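Local coordinates for protein FACT complex subunit POB3 (Chaetomium thermophilum var. thermophilum, PDB 4KHB) that probably acts, as a subunit of the histone chaperone FACT, to reorganise nucleosomes during transcription, replication and repair, this piece being its N-terminal part with PH-like domains, at residues L15-E20 / V72-G77; G51-R56 / K64-T69. All coordinates share one frame; numbering follows the deposited sequence.

Contact 1: L15-E20 / V72-G77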
loop_
_atom_site.group_PDB
_atom_site.type_symbol
_atom_site.label_atom_id
_atom_site.label_comp_id
_atom_site.label_asym_id
_atom_site.label_seq_id
_atom_site.Cartn_x
_atom_site.Cartn_y
_atom_site.Cartn_z
ATOM N N LEU H 15 -7.690 -12.848 3.558
ATOM C CA LEU H 15 -8.406 -11.814 4.295
ATOM C C LEU H 15 -7.424 -10.960 5.093
ATOM O O LEU H 15 -6.720 -11.467 5.971
ATOM C CB LEU H 15 -9.471 -12.451 5.203
ATOM C CG LEU H 15 -10.315 -11.639 6.196
ATOM C CD1 LEU H 15 -9.661 -11.585 7.571
ATOM C CD2 LEU H 15 -10.603 -10.233 5.683
ATOM N N ASP H 16 -7.406 -9.661 4.789
ATOM C CA ASP H 16 -6.550 -8.687 5.474
ATOM C C ASP H 16 -5.081 -9.106 5.574
ATOM O O ASP H 16 -4.504 -9.135 6.664
ATOM C CB ASP H 16 -7.116 -8.339 6.857
ATOM C CG ASP H 16 -8.329 -7.427 6.775
ATOM O OD1 ASP H 16 -8.471 -6.711 5.757
ATOM O OD2 ASP H 16 -9.143 -7.429 7.722
ATOM N N LEU H 17 -4.497 -9.445 4.426
ATOM C CA LEU H 17 -3.093 -9.849 4.330
ATOM C C LEU H 17 -2.820 -11.120 5.119
ATOM O O LEU H 17 -1.735 -11.293 5.679
ATOM C CB LEU H 17 -2.136 -8.726 4.760
ATOM C CG LEU H 17 -2.375 -7.338 4.164
ATOM C CD1 LEU H 17 -1.178 -6.425 4.392
ATOM C CD2 LEU H 17 -2.704 -7.438 2.696
ATOM N N SER H 18 -3.810 -12.007 5.161
ATOM C CA SER H 18 -3.628 -13.296 5.805
ATOM C C SER H 18 -2.527 -14.061 5.088
ATOM O O SER H 18 -2.392 -13.988 3.865
ATOM C CB SER H 18 -4.930 -14.100 5.796
ATOM O OG SER H 18 -5.312 -14.448 4.478
ATOM N N LYS H 19 -1.732 -14.786 5.861
ATOM C CA LYS H 19 -0.689 -15.632 5.308
ATOM C C LYS H 19 -1.281 -16.867 4.640
ATOM O O LYS H 19 -0.711 -17.402 3.690
ATOM C CB LYS H 19 0.320 -16.017 6.398
ATOM C CG LYS H 19 0.070 -15.353 7.757
ATOM C CD LYS H 19 -1.048 -16.015 8.562
ATOM C CE LYS H 19 -1.785 -14.987 9.422
ATOM N NZ LYS H 19 -0.878 -14.199 10.303
ATOM N N GLU H 20 -2.421 -17.320 5.148
ATOM C CA GLU H 20 -3.099 -18.479 4.584
ATOM C C GLU H 20 -4.400 -18.073 3.903
ATOM O O GLU H 20 -5.172 -17.281 4.448
ATOM C CB GLU H 20 -3.374 -19.529 5.661
ATOM C CG GLU H 20 -2.172 -20.400 5.991
ATOM C CD GLU H 20 -2.487 -21.468 7.018
ATOM O OE1 GLU H 20 -3.661 -21.575 7.429
ATOM O OE2 GLU H 20 -1.559 -22.208 7.408
ATOM N N VAL H 72 -11.668 -0.827 6.922
ATOM C CA VAL H 72 -11.518 -1.487 5.625
ATOM C C VAL H 72 -11.294 -2.996 5.749
ATOM O O VAL H 72 -10.532 -3.455 6.604
ATOM C CB VAL H 72 -10.382 -0.858 4.772
ATOM C CG1 VAL H 72 -10.785 0.513 4.270
ATOM C CG2 VAL H 72 -9.092 -0.775 5.571
ATOM N N ILE H 73 -11.971 -3.760 4.896
ATOM C CA ILE H 73 -11.766 -5.203 4.824
ATOM C C ILE H 73 -11.156 -5.520 3.464
ATOM O O ILE H 73 -11.750 -5.223 2.424
ATOM C CB ILE H 73 -13.091 -5.975 4.988
ATOM C CG1 ILE H 73 -13.743 -5.623 6.326
ATOM C CG2 ILE H 73 -12.846 -7.480 4.909
ATOM C CD1 ILE H 73 -12.890 -5.983 7.533
ATOM N N GLN H 74 -9.964 -6.111 3.474
ATOM C CA GLN H 74 -9.254 -6.418 2.239
ATOM C C GLN H 74 -9.306 -7.899 1.875
ATOM O O GLN H 74 -8.825 -8.754 2.623
ATOM C CB GLN H 74 -7.800 -5.937 2.335
ATOM C CG GLN H 74 -7.641 -4.423 2.265
ATOM C CD GLN H 74 -6.255 -3.958 2.662
ATOM O OE1 GLN H 74 -6.047 -3.454 3.767
ATOM N NE2 GLN H 74 -5.294 -4.138 1.765
ATOM N N LEU H 75 -9.904 -8.186 0.722
ATOM C CA LEU H 75 -9.957 -9.538 0.187
ATOM C C LEU H 75 -9.271 -9.601 -1.177
ATOM O O LEU H 75 -9.836 -9.135 -2.174
ATOM C CB LEU H 75 -11.416 -9.981 0.046
ATOM C CG LEU H 75 -12.301 -9.949 1.293
ATOM C CD1 LEU H 75 -13.768 -9.941 0.903
ATOM C CD2 LEU H 75 -12.008 -11.132 2.191
ATOM N N ASP H 76 -8.066 -10.168 -1.232
ATOM C CA ASP H 76 -7.383 -10.323 -2.518
ATOM C C ASP H 76 -7.147 -11.800 -2.844
ATOM O O ASP H 76 -7.184 -12.657 -1.958
ATOM C CB ASP H 76 -6.084 -9.498 -2.598
ATOM C CG ASP H 76 -5.042 -9.921 -1.580
ATOM O OD1 ASP H 76 -5.336 -10.785 -0.728
ATOM O OD2 ASP H 76 -3.915 -9.382 -1.635
ATOM N N GLY H 77 -6.899 -12.083 -4.120
ATOM C CA GLY H 77 -6.715 -13.444 -4.588
ATOM C C GLY H 77 -7.792 -13.813 -5.588
ATOM O O GLY H 77 -7.835 -14.939 -6.089
HETATM O O HOH W 1 -5.832 -9.551 2.055
#
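Asp-16 and Gln-74 grip each other through two hydrogen bonds at the edge of a PH-like domain's sheet, where strand 13-15 runs out beside strand 72-78. The backbone N of Asp-16 gives its proton to Gln-74 O at 2.7 Å, nearly straight at 171°. In return Gln-74 N donates to Asp-16 OD1 at 2.8 Å, on the syn side of the carboxylate but 29° out of its plane. The side chain of Asp-16 thus takes the place of a backbone carbonyl just where the chain leaves the sheet, its own backbone having departed from the strand conformation. CG lies anti to the carbonyl carbon (chi1 -75°), which brings OD1 to that N-H. OD1 also forms a salt bridge with Lys-170, whose NZ hydrogen-bonds Gln-74 OE1; Gln-74 NE2 reaches Glu-62 and the backbone O of Met-41 of the SPT16D chain. A water accepts from Leu-17 N at 2.7 Å and can donate to Asp-76 OD1, though other acceptors compete for its protons. Leu-15 and Leu-75 form an antiparallel non-hydrogen-bonded pair, their side chains on one face of the sheet. There a single methyl of Leu-15 does most of the apolar work: CD2 rests 3.9 Å from Leu-75 CD2 and 3.6 Å from Ile-73 CG2.

Contact 2: G51-R56 / K64-T69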
loop_
_atom_site.group_PDB
_atom_site.type_symbol
_atom_site.label_atom_id
_atom_site.label_comp_id
_atom_site.label_asym_id
_atom_site.label_seq_id
_atom_site.Cartn_x
_atom_site.Cartn_y
_atom_site.Cartn_z
ATOM N N GLY H 51 -19.463 0.407 1.076
ATOM C CA GLY H 51 -18.847 0.581 -0.228
ATOM C C GLY H 51 -17.814 -0.481 -0.556
ATOM O O GLY H 51 -17.385 -1.235 0.321
ATOM N N ALA H 52 -17.408 -0.540 -1.822
ATOM C CA ALA H 52 -16.479 -1.571 -2.272
ATOM C C ALA H 52 -15.645 -1.120 -3.466
ATOM O O ALA H 52 -16.155 -0.472 -4.383
ATOM C CB ALA H 52 -17.233 -2.848 -2.607
ATOM N N GLN H 53 -14.366 -1.485 -3.459
ATOM C CA GLN H 53 -13.460 -1.130 -4.545
ATOM C C GLN H 53 -12.786 -2.367 -5.129
ATOM O O GLN H 53 -12.454 -3.309 -4.405
ATOM C CB GLN H 53 -12.394 -0.134 -4.068
ATOM C CG GLN H 53 -12.938 1.212 -3.605
ATOM C CD GLN H 53 -11.856 2.101 -3.019
ATOM O OE1 GLN H 53 -10.692 1.707 -2.934
ATOM N NE2 GLN H 53 -12.234 3.307 -2.613
ATOM N N TRP H 54 -12.582 -2.351 -6.442
ATOM C CA TRP H 54 -11.953 -3.459 -7.146
ATOM C C TRP H 54 -10.650 -2.978 -7.777
ATOM O O TRP H 54 -10.649 -1.999 -8.530
ATOM C CB TRP H 54 -12.915 -3.959 -8.222
ATOM C CG TRP H 54 -12.335 -4.898 -9.226
ATOM C CD1 TRP H 54 -11.860 -4.583 -10.467
ATOM C CD2 TRP H 54 -12.204 -6.315 -9.094
ATOM N NE1 TRP H 54 -11.426 -5.719 -11.109
ATOM C CE2 TRP H 54 -11.629 -6.796 -10.286
ATOM C CE3 TRP H 54 -12.514 -7.224 -8.081
ATOM C CZ2 TRP H 54 -11.354 -8.150 -10.488
ATOM C CZ3 TRP H 54 -12.240 -8.564 -8.283
ATOM C CH2 TRP H 54 -11.672 -9.015 -9.475
ATOM N N SER H 55 -9.547 -3.662 -7.477
ATOM C CA SER H 55 -8.244 -3.292 -8.031
ATOM C C SER H 55 -7.229 -4.431 -7.980
ATOM O O SER H 55 -7.431 -5.436 -7.292
ATOM C CB SER H 55 -7.679 -2.066 -7.303
ATOM O OG SER H 55 -7.318 -2.385 -5.970
ATOM N N ARG H 56 -6.134 -4.268 -8.715
ATOM C CA ARG H 56 -5.082 -5.278 -8.757
ATOM C C ARG H 56 -4.103 -5.100 -7.602
ATOM O O ARG H 56 -3.657 -3.989 -7.318
ATOM C CB ARG H 56 -4.336 -5.219 -10.092
ATOM C CG ARG H 56 -3.222 -6.245 -10.226
ATOM C CD ARG H 56 -3.646 -7.409 -11.106
ATOM N NE ARG H 56 -2.515 -8.255 -11.477
ATOM C CZ ARG H 56 -2.082 -8.418 -12.723
ATOM N NH1 ARG H 56 -2.684 -7.792 -13.725
ATOM N NH2 ARG H 56 -1.044 -9.207 -12.968
ATOM N N LYS H 64 -11.909 -4.406 -1.837
ATOM C CA LYS H 64 -11.758 -3.650 -0.601
ATOM C C LYS H 64 -13.131 -3.207 -0.130
ATOM O O LYS H 64 -13.821 -2.463 -0.832
ATOM C CB LYS H 64 -10.848 -2.436 -0.817
ATOM C CG LYS H 64 -10.520 -1.658 0.447
ATOM C CD LYS H 64 -10.034 -0.257 0.111
ATOM C CE LYS H 64 -8.649 -0.294 -0.511
ATOM N NZ LYS H 64 -7.830 0.891 -0.133
ATOM N N ILE H 65 -13.528 -3.655 1.057
ATOM C CA ILE H 65 -14.845 -3.311 1.578
ATOM C C ILE H 65 -14.766 -2.187 2.599
ATOM O O ILE H 65 -14.021 -2.265 3.583
ATOM C CB ILE H 65 -15.561 -4.533 2.196
ATOM C CG1 ILE H 65 -15.825 -5.593 1.124
ATOM C CG2 ILE H 65 -16.887 -4.120 2.814
ATOM C CD1 ILE H 65 -16.346 -6.914 1.666
ATOM N N LEU H 66 -15.543 -1.139 2.342
ATOM C CA LEU H 66 -15.607 0.024 3.209
ATOM C C LEU H 66 -16.825 -0.096 4.116
ATOM O O LEU H 66 -17.961 -0.161 3.640
ATOM C CB LEU H 66 -15.687 1.293 2.355
ATOM C CG LEU H 66 -14.651 1.337 1.227
ATOM C CD1 LEU H 66 -14.989 2.388 0.182
ATOM C CD2 LEU H 66 -13.265 1.575 1.797
ATOM N N GLN H 67 -16.581 -0.134 5.423
ATOM C CA GLN H 67 -17.647 -0.250 6.415
ATOM C C GLN H 67 -18.409 1.069 6.571
ATOM O O GLN H 67 -17.882 2.132 6.232
ATOM C CB GLN H 67 -17.068 -0.708 7.760
ATOM C CG GLN H 67 -16.558 -2.154 7.772
ATOM C CD GLN H 67 -15.799 -2.500 9.042
ATOM O OE1 GLN H 67 -15.767 -1.719 9.992
ATOM N NE2 GLN H 67 -15.172 -3.670 9.057
ATOM N N ARG H 68 -19.645 1.000 7.065
ATOM C CA ARG H 68 -20.413 2.208 7.365
ATOM C C ARG H 68 -19.744 2.912 8.534
ATOM O O ARG H 68 -19.645 4.137 8.564
ATOM C CB ARG H 68 -21.856 1.870 7.738
ATOM C CG ARG H 68 -22.670 1.162 6.666
ATOM C CD ARG H 68 -24.030 1.821 6.519
ATOM N NE ARG H 68 -24.840 1.217 5.464
ATOM C CZ ARG H 68 -25.288 1.872 4.399
ATOM N NH1 ARG H 68 -25.004 3.158 4.243
ATOM N NH2 ARG H 68 -26.021 1.243 3.491
ATOM N N THR H 69 -19.297 2.118 9.503
ATOM C CA THR H 69 -18.382 2.595 10.534
ATOM C C THR H 69 -17.001 2.689 9.896
ATOM O O THR H 69 -16.809 2.228 8.773
ATOM C CB THR H 69 -18.340 1.632 11.741
ATOM O OG1 THR H 69 -17.836 0.353 11.330
ATOM C CG2 THR H 69 -19.736 1.451 12.324
#
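Leu-66 lies over the backbone of Gly-51, its antiparallel hydrogen-bonded partner in the hairpin of strands 51-56 and 61-66. Its CB stands 3.7 Å from Gly-51 O, and CG follows over the same carbonyl group. With CG anti to the carbonyl carbon (chi1 -48°), CD1 is carried on to Gln-53, 4.0 Å from its NE2, while CD2 turns to Val-72 on the next strand. Gly-51 has no side chain, and Leu-66 CD1 sits close to where a CB would stand. Were Leu-66 cut back to an alanine, the loss of CG and both methyls would probably thin the cover over Gly-51, open a gap beside Gln-53 NE2 and remove the packing on Val-72. In the backbone, Leu-66 N donates to Gly-51 O at 2.7 Å, whereas the return bond from Gly-51 N to Leu-66 O is weak, bent to 131°. The Gln-53 and Lys-64 pair is more regular: Lys-64 N to Gln-53 O measures 2.8 Å at 169°. Their side chains run side by side, Gln-53 OE1 meeting Lys-64 CD at 3.7 Å, before Lys-64 NZ makes a salt bridge with Glu-119. Ala-52 and Ile-65 take the other face, against Phe-90 of helix 83-92; strands 98-100 and 72-78 flank the hairpin on its two sides.

From the N terminus, the chain runs through strand 13-15 into segment 15-20, passes through strands 22-27, 30-35 and 42-45 of the neighbouring antiparallel sheet, and only at 72-77 returns to close contact 1, a loop of 51 intervening residues. Contact 2 lies wholly within that span: its hairpin, 51-56 with 64-69, closes over seven residues. The two are nested, not crossed, with centres about 12 Å apart. Strands 61-66 and 72-78, consecutive in sequence and adjacent in the sheet, join them, through a probable hydrogen bond from Ile-65 N to Ile-73 O (2.7 Å). With that pairing, they account for four of the sheet's five strands, in the order 13-15, 72-78, 61-66, 51-56, with 98-100 beyond 51-56.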